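PDB 6T3E: DELTA1-pyrroline-2-carboxylate reductase from Thermococcus litoralis DSM 5473, which probably catalyses the NAD(P)H-dependent reduction of delta1-pyrroline-2-carboxylate to L-proline, a step of L-hydroxyproline metabolism. Local coordinates for residues R261-V266 with R313-F318. Numbering follows the deposited sequence.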
ATOM      1  N   ARG B 261     -12.935  29.558  -6.959  1.00 58.12           N
ATOM      2  CA  ARG B 261     -12.991  30.791  -6.177  1.00 57.38           C
ATOM      3  C   ARG B 261     -14.423  31.184  -5.858  1.00 57.21           C
ATOM      4  O   ARG B 261     -14.712  31.655  -4.753  1.00 60.37           O
ATOM      5  CB  ARG B 261     -12.293  31.935  -6.914  1.00 59.54           C
ATOM      6  CG  ARG B 261     -12.029  33.152  -6.026  1.00 61.85           C
ATOM      7  CD  ARG B 261     -12.179  34.466  -6.779  1.00 64.09           C
ATOM      8  NE  ARG B 261     -13.540  35.007  -6.730  1.00 63.42           N
ATOM      9  CZ  ARG B 261     -14.370  35.032  -7.771  1.00 59.84           C
ATOM     10  NH1 ARG B 261     -13.972  34.544  -8.936  1.00 58.74           N
ATOM     11  NH2 ARG B 261     -15.595  35.537  -7.651  1.00 58.47           N
ATOM     12  N   LYS B 262     -15.333  30.991  -6.815  1.00 52.79           N
ATOM     13  CA  LYS B 262     -16.708  31.456  -6.681  1.00 52.59           C
ATOM     14  C   LYS B 262     -17.509  30.666  -5.648  1.00 56.73           C
ATOM     15  O   LYS B 262     -18.552  31.151  -5.194  1.00 60.35           O
ATOM     16  CB  LYS B 262     -17.393  31.387  -8.046  1.00 49.31           C
ATOM     17  CG  LYS B 262     -18.755  32.009  -8.115  1.00 52.98           C
ATOM     18  CD  LYS B 262     -19.531  31.466  -9.308  1.00 55.08           C
ATOM     19  CE  LYS B 262     -19.108  32.129 -10.604  1.00 56.32           C
ATOM     20  NZ  LYS B 262     -20.065  33.215 -10.994  1.00 52.90           N
ATOM     21  N   SER B 263     -17.042  29.490  -5.239  1.00 53.53           N
ATOM     22  CA  SER B 263     -17.857  28.565  -4.469  1.00 51.60           C
ATOM     23  C   SER B 263     -17.410  28.490  -3.017  1.00 53.47           C
ATOM     24  O   SER B 263     -16.289  28.865  -2.657  1.00 53.03           O
ATOM     25  CB  SER B 263     -17.817  27.155  -5.066  1.00 49.12           C
ATOM     26  OG  SER B 263     -18.556  27.069  -6.267  1.00 50.40           O
ATOM     27  N   LYS B 264     -18.326  27.985  -2.192  1.00 52.90           N
ATOM     28  CA  LYS B 264     -18.031  27.581  -0.823  1.00 52.67           C
ATOM     29  C   LYS B 264     -17.444  26.178  -0.889  1.00 51.87           C
ATOM     30  O   LYS B 264     -18.159  25.215  -1.184  1.00 40.03           O
ATOM     31  CB  LYS B 264     -19.301  27.622   0.027  1.00 55.13           C
ATOM     32  CG  LYS B 264     -19.057  27.676   1.528  1.00 54.56           C
ATOM     33  CD  LYS B 264     -20.243  27.131   2.296  1.00 54.09           C
ATOM     34  CE  LYS B 264     -20.593  28.013   3.469  1.00 57.95           C
ATOM     35  NZ  LYS B 264     -21.782  27.501   4.190  1.00 60.19           N
ATOM     36  N   LEU B 265     -16.144  26.068  -0.614  1.00 49.19           N
ATOM     37  CA  LEU B 265     -15.370  24.875  -0.944  1.00 49.29           C
ATOM     38  C   LEU B 265     -15.343  23.888   0.221  1.00 53.06           C
ATOM     39  O   LEU B 265     -14.880  24.219   1.319  1.00 57.67           O
ATOM     40  CB  LEU B 265     -13.954  25.284  -1.350  1.00 51.30           C
ATOM     41  CG  LEU B 265     -12.967  24.179  -1.723  1.00 54.88           C
ATOM     42  CD1 LEU B 265     -13.560  23.281  -2.793  1.00 54.47           C
ATOM     43  CD2 LEU B 265     -11.651  24.782  -2.199  1.00 54.80           C
ATOM     44  N   VAL B 266     -15.806  22.665  -0.028  1.00 50.86           N
ATOM     45  CA  VAL B 266     -15.688  21.558   0.915  1.00 49.40           C
ATOM     46  C   VAL B 266     -14.885  20.454   0.241  1.00 47.13           C
ATOM     47  O   VAL B 266     -15.132  20.123  -0.924  1.00 47.79           O
ATOM     48  CB  VAL B 266     -17.064  21.037   1.382  1.00 45.64           C
ATOM     49  CG1 VAL B 266     -16.900  19.780   2.222  1.00 35.79           C
ATOM     50  CG2 VAL B 266     -17.802  22.108   2.175  1.00 43.26           C
ATOM     51  N   ARG B 313     -28.455  31.427  -1.946  1.00 90.24           N
ATOM     52  CA  ARG B 313     -27.731  32.102  -3.013  1.00 92.85           C
ATOM     53  C   ARG B 313     -26.297  31.622  -3.168  1.00 94.58           C
ATOM     54  O   ARG B 313     -25.716  31.807  -4.243  1.00 95.91           O
ATOM     55  CB  ARG B 313     -27.735  33.618  -2.769  1.00 93.29           C
ATOM     56  CG  ARG B 313     -29.119  34.195  -2.480  1.00 94.80           C
ATOM     57  CD  ARG B 313     -29.266  35.611  -3.036  1.00 97.21           C
ATOM     58  NE  ARG B 313     -30.661  35.978  -3.300  1.00100.31           N
ATOM     59  CZ  ARG B 313     -31.467  35.336  -4.145  1.00100.52           C
ATOM     60  NH1 ARG B 313     -32.717  35.753  -4.319  1.00100.26           N
ATOM     61  NH2 ARG B 313     -31.028  34.281  -4.819  1.00 99.90           N
ATOM     62  N   GLU B 314     -25.729  30.979  -2.152  1.00 95.37           N
ATOM     63  CA  GLU B 314     -24.349  30.526  -2.255  1.00 94.02           C
ATOM     64  C   GLU B 314     -24.222  29.388  -3.267  1.00 89.44           C
ATOM     65  O   GLU B 314     -25.175  28.650  -3.535  1.00 90.46           O
ATOM     66  CB  GLU B 314     -23.796  30.101  -0.886  1.00 98.95           C
ATOM     67  CG  GLU B 314     -24.766  29.396   0.054  1.00102.50           C
ATOM     68  CD  GLU B 314     -24.221  29.268   1.480  1.00105.72           C
ATOM     69  OE1 GLU B 314     -24.612  28.316   2.195  1.00105.86           O
ATOM     70  OE2 GLU B 314     -23.397  30.118   1.887  1.00107.26           O
ATOM     71  N   ILE B 315     -23.044  29.288  -3.875  1.00 74.00           N
ATOM     72  CA  ILE B 315     -22.702  28.169  -4.744  1.00 62.52           C
ATOM     73  C   ILE B 315     -21.762  27.252  -3.977  1.00 58.00           C
ATOM     74  O   ILE B 315     -20.695  27.689  -3.527  1.00 56.93           O
ATOM     75  CB  ILE B 315     -22.062  28.639  -6.057  1.00 55.85           C
ATOM     76  CG1 ILE B 315     -23.014  29.572  -6.802  1.00 53.75           C
ATOM     77  CG2 ILE B 315     -21.707  27.444  -6.918  1.00 51.99           C
ATOM     78  CD1 ILE B 315     -22.597  29.866  -8.196  1.00 45.44           C
ATOM     79  N   THR B 316     -22.160  25.991  -3.813  1.00 56.80           N
ATOM     80  CA  THR B 316     -21.408  25.023  -3.027  1.00 55.48           C
ATOM     81  C   THR B 316     -20.702  24.033  -3.936  1.00 52.11           C
ATOM     82  O   THR B 316     -21.302  23.507  -4.878  1.00 52.22           O
ATOM     83  CB  THR B 316     -22.323  24.251  -2.067  1.00 58.87           C
ATOM     84  OG1 THR B 316     -23.580  23.986  -2.706  1.00 61.87           O
ATOM     85  CG2 THR B 316     -22.557  25.045  -0.788  1.00 57.96           C
ATOM     86  N   LEU B 317     -19.444  23.740  -3.609  1.00 51.97           N
ATOM     87  CA  LEU B 317     -18.616  22.825  -4.386  1.00 51.78           C
ATOM     88  C   LEU B 317     -17.969  21.816  -3.453  1.00 53.39           C
ATOM     89  O   LEU B 317     -17.194  22.193  -2.568  1.00 56.76           O
ATOM     90  CB  LEU B 317     -17.540  23.583  -5.172  1.00 48.51           C
ATOM     91  CG  LEU B 317     -16.291  22.774  -5.521  1.00 42.53           C
ATOM     92  CD1 LEU B 317     -16.622  21.703  -6.539  1.00 37.36           C
ATOM     93  CD2 LEU B 317     -15.199  23.697  -6.030  1.00 47.58           C
ATOM     94  N   PHE B 318     -18.268  20.534  -3.672  1.00 49.81           N
ATOM     95  CA  PHE B 318     -17.631  19.435  -2.953  1.00 45.54           C
ATOM     96  C   PHE B 318     -16.575  18.827  -3.868  1.00 42.56           C
ATOM     97  O   PHE B 318     -16.905  18.252  -4.911  1.00 41.37           O
ATOM     98  CB  PHE B 318     -18.652  18.383  -2.521  1.00 42.92           C
ATOM     99  CG  PHE B 318     -18.030  17.121  -1.973  1.00 37.38           C
ATOM    100  CD1 PHE B 318     -17.142  17.179  -0.910  1.00 38.15           C
ATOM    101  CD2 PHE B 318     -18.341  15.880  -2.515  1.00 33.38           C
ATOM    102  CE1 PHE B 318     -16.569  16.026  -0.404  1.00 37.92           C
ATOM    103  CE2 PHE B 318     -17.778  14.725  -2.017  1.00 31.34           C
ATOM    104  CZ  PHE B 318     -16.886  14.796  -0.958  1.00 38.81           C
TER
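K264, L265 and V266 pair in parallel with T316, L317 and F318, joining neighbouring strands of the eight-stranded parallel sheet in the Rossmann-type, dinucleotide-binding part of this ornithine cyclodeaminase/mu-crystallin family enzyme. Strand 316-319 runs between 264-267 and 241-244, and the two segments' strand axes diverge by 19°. Three backbone hydrogen bonds make the ladder. K264 N gives to I315 O at 2.7 Å, L317 N gives to K264 O at 3.1 Å, and V266 N gives to L317 O at 2.9 Å, so K264 and L317 each use both N-H and C=O across the seam. F318 CA adds a CA-H...O contact to V266 O.

A charged pair, K264 with E314, lies beside the first bridge. K264 NZ faces E314 OE1 in a long salt bridge of 3.6 Å; the same ammonium also bonds G308 O and pairs with E310, while E314 OE1 accepts from E310 N. E314 is poorly ordered, so this long pair with K264 is probably only loosely defined.

Apolar packing differs on the two faces. The L265 and L317 side chains run alongside each other in the same direction, L265 CD1 3.7 Å from L317 CD2. On the other face V266 and F318 sit against helix 128-146. V266 CG1, anti to the backbone N (chi1 173°), reaches F318 CD1 at 4.1 Å. K262 CD meets I315 CD1 at 3.6 Å. S263 CB rests 3.6 Å from L317 CB.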